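Local coordinates for leukocyte-associated immunoglobulin-like receptor 1 (PDB 4ESK), which acts as an inhibitory immune receptor, of which this is the Ig-like domain, constitutively restraining the cytolytic function of natural killer, B and T cells, at residues Pro14-Met19 with Lys93-Lys98; Asn40-Glu45 with Asp63-Gly68; Leu44-Ser49 with Gly76-Ile81. All coordinates share one frame; numbering follows the deposited sequence.

Contact 1 joins the start of the domain to its end: P14-M19, on the first strand, pairs with K93-K98 on the last and closes a loop of 73 intervening residues. Contacts 2 and 3 are nested inside that loop and set out from the same strand, 41-46, sharing L44 and E45. Contact 2 closes a loop of 17 residues, reaching across the sandwich to strand 62-67 on the opposite sheet, and contact 3 one of 26, reaching strand 76-84, its neighbour in the same sheet. That strand in turn pairs with 88-100, bonding Y78 N to L95 O and G76 O to L97 N, so contacts 1 and 3 form continuous sheet, to which contact 2 adds interior packing.

Contact 1 (Pro14-Met19 with Lys93-Lys98); sequences PNSSLM and KTLELK
S17, L18 and M19 pair with E96, L97 and K98 as parallel strands, the pairing of the N-terminal edge strand (A') with the last strand (G) known from immunoglobulin folds. Three backbone bonds carry it. E96 N reaches S16 O at 2.8 Å, and L18 uses both its polar atoms, its N donating to E96 O (2.8 Å) and its O accepting from K98 N (2.9 Å). CA-H...O contacts fill in between, among them S17 CA to E96 O at 3.4 Å.

The polar side-chain link lies on the face shared by S17, M19, E96 and K98. S17 has two conformers; in one, OG donates to E96 OE1 at 3.0 Å, on the anti side of the carboxylate, but for the other the bond is uncertain. CG of E96 is anti to its backbone N (chi1 177°) and the chain beyond is extended, which carries the carboxylate alongside S17. With an alanine here S17 OG, in that conformer, would probably be left without this acceptor and more able to turn.

Apolar contact is made on the opposite face, where L18 and L97 run side by side: L97 CD2 rests 3.8 Å from L18 CB and equally close to L18 CD1.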
loop_
_atom_site.group_PDB
_atom_site.type_symbol
_atom_site.label_atom_id
_atom_site.label_comp_id
_atom_site.label_asym_id
_atom_site.label_seq_id
_atom_site.Cartn_x
_atom_site.Cartn_y
_atom_site.Cartn_z
ATOM N N PRO A 14 -8.455 -6.134 15.720
ATOM C CA PRO A 14 -8.252 -5.370 14.496
ATOM C C PRO A 14 -6.826 -5.488 13.977
ATOM O O PRO A 14 -5.898 -5.594 14.768
ATOM C CB PRO A 14 -8.541 -3.913 14.928
ATOM C CG PRO A 14 -8.284 -3.893 16.383
ATOM C CD PRO A 14 -8.467 -5.279 16.919
ATOM N N ASN A 15 -6.636 -5.449 12.659
ATOM C CA ASN A 15 -5.304 -5.639 12.107
ATOM C C ASN A 15 -4.862 -4.528 11.182
ATOM O O ASN A 15 -3.968 -4.730 10.390
ATOM C CB ASN A 15 -5.217 -6.966 11.368
ATOM C CG ASN A 15 -6.348 -7.164 10.400
ATOM O OD1 ASN A 15 -6.722 -6.255 9.651
ATOM N ND2 ASN A 15 -6.916 -8.372 10.408
ATOM N N SER A 16 -5.475 -3.367 11.326
ATOM C CA SER A 16 -5.194 -2.227 10.459
ATOM C C SER A 16 -4.013 -1.368 10.929
ATOM O O SER A 16 -3.647 -0.412 10.244
ATOM C CB SER A 16 -6.441 -1.347 10.339
ATOM O OG SER A 16 -7.494 -2.034 9.677
ATOM N N SER A 17 -3.427 -1.695 12.092
ATOM C CA SER A 17 -2.296 -0.945 12.634
ATOM C C SER A 17 -1.122 -1.892 12.901
ATOM O O SER A 17 -1.234 -2.790 13.732
ATOM C CB SER A 17 -2.694 -0.224 13.924
ATOM O OG SER A 17 -3.788 0.651 13.702
ATOM N N LEU A 18 -0.027 -1.676 12.194
ATOM C CA LEU A 18 1.134 -2.545 12.238
ATOM C C LEU A 18 2.332 -1.888 12.899
ATOM O O LEU A 18 2.582 -0.707 12.701
ATOM C CB LEU A 18 1.532 -2.950 10.815
ATOM C CG LEU A 18 0.483 -3.622 9.936
ATOM C CD1 LEU A 18 1.075 -3.865 8.544
ATOM C CD2 LEU A 18 0.017 -4.940 10.541
ATOM N N MET A 19 3.074 -2.691 13.658
ATOM C CA MET A 19 4.349 -2.314 14.240
ATOM C C MET A 19 5.462 -2.853 13.347
ATOM O O MET A 19 5.438 -4.018 12.936
ATOM C CB MET A 19 4.457 -2.962 15.616
ATOM C CG MET A 19 5.737 -2.721 16.390
ATOM S SD MET A 19 5.592 -3.481 18.027
ATOM C CE MET A 19 6.687 -4.894 17.844
ATOM N N LYS A 93 -8.818 0.697 1.584
ATOM C CA LYS A 93 -8.794 0.955 3.019
ATOM C C LYS A 93 -7.455 1.564 3.400
ATOM O O LYS A 93 -6.496 1.529 2.626
ATOM C CB LYS A 93 -9.012 -0.333 3.813
ATOM C CG LYS A 93 -7.889 -1.347 3.666
ATOM C CD LYS A 93 -8.339 -2.773 3.971
ATOM C CE LYS A 93 -7.169 -3.740 3.902
ATOM N NZ LYS A 93 -7.562 -5.090 3.399
ATOM N N THR A 94 -7.404 2.107 4.606
ATOM C CA THR A 94 -6.211 2.732 5.126
ATOM C C THR A 94 -5.568 1.844 6.190
ATOM O O THR A 94 -6.273 1.315 7.063
ATOM C CB THR A 94 -6.558 4.085 5.729
ATOM O OG1 THR A 94 -7.158 4.901 4.718
ATOM C CG2 THR A 94 -5.317 4.758 6.232
ATOM N N LEU A 95 -4.253 1.675 6.103
ATOM C CA LEU A 95 -3.480 0.957 7.096
ATOM C C LEU A 95 -2.506 1.912 7.768
ATOM O O LEU A 95 -1.962 2.814 7.138
ATOM C CB LEU A 95 -2.700 -0.194 6.486
ATOM C CG LEU A 95 -3.546 -1.314 5.844
ATOM C CD1 LEU A 95 -2.630 -2.342 5.183
ATOM C CD2 LEU A 95 -4.393 -1.983 6.913
ATOM N N GLU A 96 -2.240 1.650 9.038
ATOM C CA GLU A 96 -1.323 2.472 9.824
ATOM C C GLU A 96 -0.045 1.708 10.086
ATOM O O GLU A 96 -0.092 0.531 10.481
ATOM C CB GLU A 96 -1.978 2.846 11.144
ATOM C CG GLU A 96 -1.072 3.649 12.054
ATOM C CD GLU A 96 -1.725 4.055 13.352
ATOM O OE1 GLU A 96 -2.686 3.391 13.828
ATOM O OE2 GLU A 96 -1.242 5.059 13.918
ATOM N N LEU A 97 1.099 2.356 9.850
ATOM C CA LEU A 97 2.385 1.803 10.261
ATOM C C LEU A 97 2.987 2.636 11.366
ATOM O O LEU A 97 2.941 3.860 11.302
ATOM C CB LEU A 97 3.381 1.777 9.131
ATOM C CG LEU A 97 2.964 1.031 7.882
ATOM C CD1 LEU A 97 4.134 1.075 6.932
ATOM C CD2 LEU A 97 2.585 -0.410 8.232
ATOM N N LYS A 98 3.570 1.962 12.352
ATOM C CA LYS A 98 4.326 2.638 13.391
ATOM C C LYS A 98 5.700 1.982 13.468
ATOM O O LYS A 98 5.827 0.771 13.710
ATOM C CB LYS A 98 3.573 2.609 14.732
ATOM C CG LYS A 98 4.378 3.168 15.917
ATOM C CD LYS A 98 4.923 4.568 15.633
ATOM C CE LYS A 98 5.737 5.144 16.799
ATOM N NZ LYS A 98 5.816 6.634 16.711
HETATM O O HOH W 1 -8.362 -0.538 7.548
#

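Contact 2 (Asn40-Glu45 with Asp63-Gly68); sequences NMVRLE and DEFEIG
The hydrophobic interior between the two sheets of the domain is built here from V42 and L44 on one side and F65 and I67 on the other, with D63 at its border packing through its CB. The phenyl ring of F65 lies in the middle. L44 CB sits over the centre of one ring face, 4.3 Å from the centroid and only 5° off the normal, a CH-pi contact, while V42 O comes to the rim in the plane of the ring, 3.7 Å from F65 CZ. L44 and F65 slide past each other in opposite directions, and L44 CD2 therefore comes against the root of the ring, 4.0 Å from F65 CB.

This is the packing of the C strand against the E strand in an immunoglobulin beta-sandwich. The strand axes stay 8.8 Å apart, so the gap is bridged mainly by side chains, and no hydrogen bond between the two segments crosses it. Around the same core, F65 also touches C30 of the disulfide and M52, and makes a cation-pi contact with K54.

Beyond the ring, L44 meets I67 tip to tip, CD2 to CD1 at 4.0 Å. V42 closes the other end: its CG1, set between the backbone N and the carbonyl carbon (chi1 55°), packs obliquely on D63 CB at 3.8 Å. The carboxylate of D63 is buried beside this methyl group but satisfied elsewhere, OD1 by H36 NE2 and Y82 OH, OD2 by the backbone N of E57.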
loop_
_atom_site.group_PDB
_atom_site.type_symbol
_atom_site.label_atom_id
_atom_site.label_comp_id
_atom_site.label_asym_id
_atom_site.label_seq_id
_atom_site.Cartn_x
_atom_site.Cartn_y
_atom_site.Cartn_z
ATOM N N ASN A 40 -4.471 3.319 -15.255
ATOM C CA ASN A 40 -3.098 3.236 -15.755
ATOM C C ASN A 40 -2.026 3.756 -14.785
ATOM O O ASN A 40 -0.845 3.631 -15.070
ATOM C CB ASN A 40 -2.966 3.902 -17.138
ATOM C CG ASN A 40 -3.212 5.390 -17.113
ATOM O OD1 ASN A 40 -3.537 5.976 -16.082
ATOM N ND2 ASN A 40 -3.064 6.025 -18.293
ATOM N N MET A 41 -2.455 4.335 -13.667
ATOM C CA MET A 41 -1.557 4.783 -12.611
ATOM C C MET A 41 -1.975 4.210 -11.266
ATOM O O MET A 41 -3.151 4.031 -10.982
ATOM C CB MET A 41 -1.549 6.304 -12.509
ATOM C CG MET A 41 -0.870 6.967 -13.710
ATOM S SD MET A 41 0.892 6.596 -13.794
ATOM C CE MET A 41 1.444 7.326 -12.242
ATOM N N VAL A 42 -0.983 3.959 -10.424
ATOM C CA VAL A 42 -1.256 3.564 -9.053
ATOM C C VAL A 42 -0.328 4.360 -8.142
ATOM O O VAL A 42 0.878 4.504 -8.410
ATOM C CB VAL A 42 -1.105 2.045 -8.838
ATOM C CG1 VAL A 42 0.266 1.539 -9.260
ATOM C CG2 VAL A 42 -1.399 1.695 -7.380
ATOM N N ARG A 43 -0.898 4.877 -7.073
ATOM C CA ARG A 43 -0.127 5.635 -6.113
ATOM C C ARG A 43 -0.360 5.157 -4.688
ATOM O O ARG A 43 -1.457 4.693 -4.308
ATOM C CB ARG A 43 -0.375 7.118 -6.247
ATOM C CG ARG A 43 -1.692 7.658 -5.750
ATOM C CD ARG A 43 -1.684 9.166 -5.981
ATOM N NE ARG A 43 -2.905 9.845 -5.563
ATOM C CZ ARG A 43 -3.986 10.040 -6.325
ATOM N NH1 ARG A 43 -4.065 9.580 -7.569
ATOM N NH2 ARG A 43 -5.007 10.706 -5.827
ATOM N N LEU A 44 0.722 5.210 -3.937
ATOM C CA LEU A 44 0.673 4.983 -2.519
ATOM C C LEU A 44 0.569 6.350 -1.891
ATOM O O LEU A 44 1.470 7.190 -2.073
ATOM C CB LEU A 44 1.930 4.244 -2.096
ATOM C CG LEU A 44 2.051 3.691 -0.694
ATOM C CD1 LEU A 44 0.830 2.835 -0.332
ATOM C CD2 LEU A 44 3.336 2.880 -0.679
ATOM N N GLU A 45 -0.534 6.584 -1.199
ATOM C CA GLU A 45 -0.778 7.826 -0.475
ATOM C C GLU A 45 -0.354 7.614 0.975
ATOM O O GLU A 45 -0.692 6.589 1.569
ATOM C CB GLU A 45 -2.256 8.215 -0.526
ATOM C CG GLU A 45 -2.555 9.598 0.073
ATOM C CD GLU A 45 -4.036 9.949 0.120
ATOM O OE1 GLU A 45 -4.491 10.704 -0.754
ATOM O OE2 GLU A 45 -4.759 9.468 1.034
ATOM N N ASP A 63 0.265 -4.413 -7.609
ATOM C CA ASP A 63 1.311 -3.416 -7.864
ATOM C C ASP A 63 2.043 -3.197 -6.543
ATOM O O ASP A 63 1.429 -2.793 -5.554
ATOM C CB ASP A 63 0.651 -2.127 -8.312
ATOM C CG ASP A 63 -0.096 -2.285 -9.609
ATOM O OD1 ASP A 63 -1.322 -2.529 -9.557
ATOM O OD2 ASP A 63 0.537 -2.212 -10.684
ATOM N N GLU A 64 3.339 -3.486 -6.523
ATOM C CA GLU A 64 4.086 -3.500 -5.279
ATOM C C GLU A 64 5.005 -2.309 -5.150
ATOM O O GLU A 64 5.587 -1.860 -6.141
ATOM C CB GLU A 64 4.956 -4.733 -5.203
ATOM C CG GLU A 64 4.200 -6.026 -5.115
ATOM C CD GLU A 64 5.093 -7.176 -4.716
ATOM O OE1 GLU A 64 6.233 -6.932 -4.259
ATOM O OE2 GLU A 64 4.653 -8.324 -4.884
ATOM N N PHE A 65 5.154 -1.835 -3.923
ATOM C CA PHE A 65 6.083 -0.763 -3.589
ATOM C C PHE A 65 6.973 -1.282 -2.463
ATOM O O PHE A 65 6.471 -1.605 -1.397
ATOM C CB PHE A 65 5.317 0.460 -3.103
ATOM C CG PHE A 65 4.429 1.097 -4.140
ATOM C CD1 PHE A 65 4.891 2.143 -4.894
ATOM C CD2 PHE A 65 3.121 0.676 -4.327
ATOM C CE1 PHE A 65 4.088 2.745 -5.850
ATOM C CE2 PHE A 65 2.308 1.267 -5.286
ATOM C CZ PHE A 65 2.788 2.317 -6.037
ATOM N N GLU A 66 8.277 -1.403 -2.705
ATOM C CA GLU A 66 9.195 -1.811 -1.653
ATOM C C GLU A 66 9.733 -0.568 -0.970
ATOM O O GLU A 66 10.221 0.349 -1.638
ATOM C CB GLU A 66 10.354 -2.651 -2.176
ATOM C CG GLU A 66 11.087 -3.364 -1.044
ATOM C CD GLU A 66 12.394 -3.990 -1.469
ATOM O OE1 GLU A 66 12.746 -3.895 -2.662
ATOM O OE2 GLU A 66 13.069 -4.591 -0.610
ATOM N N ILE A 67 9.619 -0.550 0.355
ATOM C CA ILE A 67 10.030 0.550 1.195
ATOM C C ILE A 67 10.990 0.028 2.265
ATOM O O ILE A 67 10.574 -0.583 3.233
ATOM C CB ILE A 67 8.844 1.225 1.902
ATOM C CG1 ILE A 67 7.749 1.608 0.905
ATOM C CG2 ILE A 67 9.297 2.460 2.658
ATOM C CD1 ILE A 67 6.511 2.129 1.605
ATOM N N GLY A 68 12.287 0.264 2.083
ATOM C CA GLY A 68 13.258 -0.248 3.047
ATOM C C GLY A 68 14.666 0.206 2.719
ATOM O O GLY A 68 14.982 0.418 1.550
#

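Contact 3 (Leu44-Ser49 with Gly76-Ile81); sequences LEKDGS and GHYSCI
H77 O accepts D47 N at 2.9 Å, in the plane of its carbonyl, and has K46 CA close by in a CA-H...O contact; a water may also donate. D47 returns the bond through its side chain: OD1 takes H77 N at 2.9 Å from above the carboxylate plane. The other oxygen, OD2, forms a salt bridge with K46 NZ (2.9 Å), which also donates to T75 O. Deeper in the antiparallel pairing of the C and F strands, E45 and S79 form a hydrogen-bonded pair, with E45 N to S79 O at 2.8 Å.

On the face carrying L44, K46, Y78 and C80 the K46 chain lies alongside Y78, its CG over one face of the ring, offset toward the rim, 4.1 Å from the centroid. CG of K46 stays anti to the backbone N (chi1 176°), which lets the methylenes follow the ring out to the hydroxyl. Y78 OH bonds to I74 O, four residues back, as in the tyrosine corner of Ig domains. L44 CD1 packs at 4.3 Å on C80 SG of the disulfide.

In the type I' turn K46-S49 the D47 carboxylate does two jobs, its salt bridge probably limiting rotation of the group bonding H77.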
loop_
_atom_site.group_PDB
_atom_site.type_symbol
_atom_site.label_atom_id
_atom_site.label_comp_id
_atom_site.label_asym_id
_atom_site.label_seq_id
_atom_site.Cartn_x
_atom_site.Cartn_y
_atom_site.Cartn_z
ATOM N N LEU A 44 0.722 5.210 -3.937
ATOM C CA LEU A 44 0.673 4.983 -2.519
ATOM C C LEU A 44 0.569 6.350 -1.891
ATOM O O LEU A 44 1.470 7.190 -2.073
ATOM C CB LEU A 44 1.930 4.244 -2.096
ATOM C CG LEU A 44 2.051 3.691 -0.694
ATOM C CD1 LEU A 44 0.830 2.835 -0.332
ATOM C CD2 LEU A 44 3.336 2.880 -0.679
ATOM N N GLU A 45 -0.534 6.584 -1.199
ATOM C CA GLU A 45 -0.778 7.826 -0.475
ATOM C C GLU A 45 -0.354 7.614 0.975
ATOM O O GLU A 45 -0.692 6.589 1.569
ATOM C CB GLU A 45 -2.256 8.215 -0.526
ATOM C CG GLU A 45 -2.555 9.598 0.073
ATOM C CD GLU A 45 -4.036 9.949 0.120
ATOM O OE1 GLU A 45 -4.491 10.704 -0.754
ATOM O OE2 GLU A 45 -4.759 9.468 1.034
ATOM N N LYS A 46 0.387 8.573 1.525
ATOM C CA LYS A 46 0.751 8.560 2.952
ATOM C C LYS A 46 0.317 9.866 3.572
ATOM O O LYS A 46 0.721 10.925 3.091
ATOM C CB LYS A 46 2.256 8.389 3.119
ATOM C CG LYS A 46 2.789 8.443 4.564
ATOM C CD LYS A 46 4.298 8.294 4.567
ATOM C CE LYS A 46 4.888 8.287 5.968
ATOM N NZ LYS A 46 4.590 9.534 6.733
ATOM N N ASP A 47 -0.496 9.796 4.626
ATOM C CA ASP A 47 -0.930 10.973 5.398
ATOM C C ASP A 47 -1.518 12.070 4.494
ATOM O O ASP A 47 -1.170 13.240 4.618
ATOM C CB ASP A 47 0.239 11.522 6.229
ATOM C CG ASP A 47 0.786 10.508 7.219
ATOM O OD1 ASP A 47 -0.002 9.673 7.702
ATOM O OD2 ASP A 47 2.007 10.554 7.516
ATOM N N GLY A 48 -2.379 11.670 3.566
ATOM C CA GLY A 48 -3.044 12.614 2.670
ATOM C C GLY A 48 -2.284 13.124 1.456
ATOM O O GLY A 48 -2.835 13.943 0.723
ATOM N N SER A 49 -1.044 12.678 1.217
ATOM C CA SER A 49 -0.327 13.091 0.008
ATOM C C SER A 49 0.361 11.930 -0.695
ATOM O O SER A 49 0.578 10.858 -0.112
ATOM C CB SER A 49 0.671 14.223 0.295
ATOM O OG SER A 49 1.824 13.756 0.959
ATOM N N GLY A 76 3.102 6.374 9.641
ATOM C CA GLY A 76 1.968 7.066 9.037
ATOM C C GLY A 76 0.845 6.164 8.542
ATOM O O GLY A 76 0.879 4.952 8.770
ATOM N N HIS A 77 -0.135 6.784 7.869
ATOM C CA HIS A 77 -1.329 6.109 7.343
ATOM C C HIS A 77 -1.234 5.987 5.852
ATOM O O HIS A 77 -0.944 6.984 5.165
ATOM C CB HIS A 77 -2.587 6.893 7.696
ATOM C CG HIS A 77 -2.926 6.859 9.170
ATOM N ND1 HIS A 77 -2.328 7.673 10.066
ATOM C CD2 HIS A 77 -3.816 6.072 9.890
ATOM C CE1 HIS A 77 -2.809 7.419 11.304
ATOM N NE2 HIS A 77 -3.718 6.439 11.203
ATOM N N TYR A 78 -1.500 4.789 5.335
ATOM C CA TYR A 78 -1.265 4.479 3.941
ATOM C C TYR A 78 -2.509 3.935 3.277
ATOM O O TYR A 78 -3.259 3.178 3.888
ATOM C CB TYR A 78 -0.184 3.422 3.806
ATOM C CG TYR A 78 1.209 3.897 4.181
ATOM C CD1 TYR A 78 2.107 4.315 3.208
ATOM C CD2 TYR A 78 1.606 3.928 5.511
ATOM C CE1 TYR A 78 3.386 4.746 3.541
ATOM C CE2 TYR A 78 2.882 4.361 5.860
ATOM C CZ TYR A 78 3.756 4.755 4.877
ATOM O OH TYR A 78 5.021 5.158 5.232
ATOM N N SER A 79 -2.708 4.340 2.023
ATOM C CA SER A 79 -3.756 3.764 1.196
ATOM C C SER A 79 -3.289 3.731 -0.256
ATOM O O SER A 79 -2.397 4.519 -0.671
ATOM C CB SER A 79 -5.048 4.559 1.345
ATOM O OG SER A 79 -4.863 5.896 0.942
ATOM N N CYS A 80 -3.848 2.803 -1.030
ATOM C CA CYS A 80 -3.545 2.712 -2.461
ATOM C C CYS A 80 -4.651 3.429 -3.251
ATOM O O CYS A 80 -5.821 3.247 -2.962
ATOM C CB CYS A 80 -3.491 1.246 -2.906
ATOM S SG CYS A 80 -2.181 0.255 -2.117
ATOM N N ILE A 81 -4.279 4.225 -4.252
ATOM C CA ILE A 81 -5.250 4.898 -5.145
ATOM C C ILE A 81 -4.907 4.553 -6.590
ATOM O O ILE A 81 -3.763 4.742 -7.038
ATOM C CB ILE A 81 -5.273 6.441 -4.996
ATOM C CG1 ILE A 81 -5.520 6.818 -3.522
ATOM C CG2 ILE A 81 -6.321 7.019 -5.953
ATOM C CD1 ILE A 81 -5.311 8.266 -3.148
HETATM O O HOH W 2 -3.329 7.664 3.412
#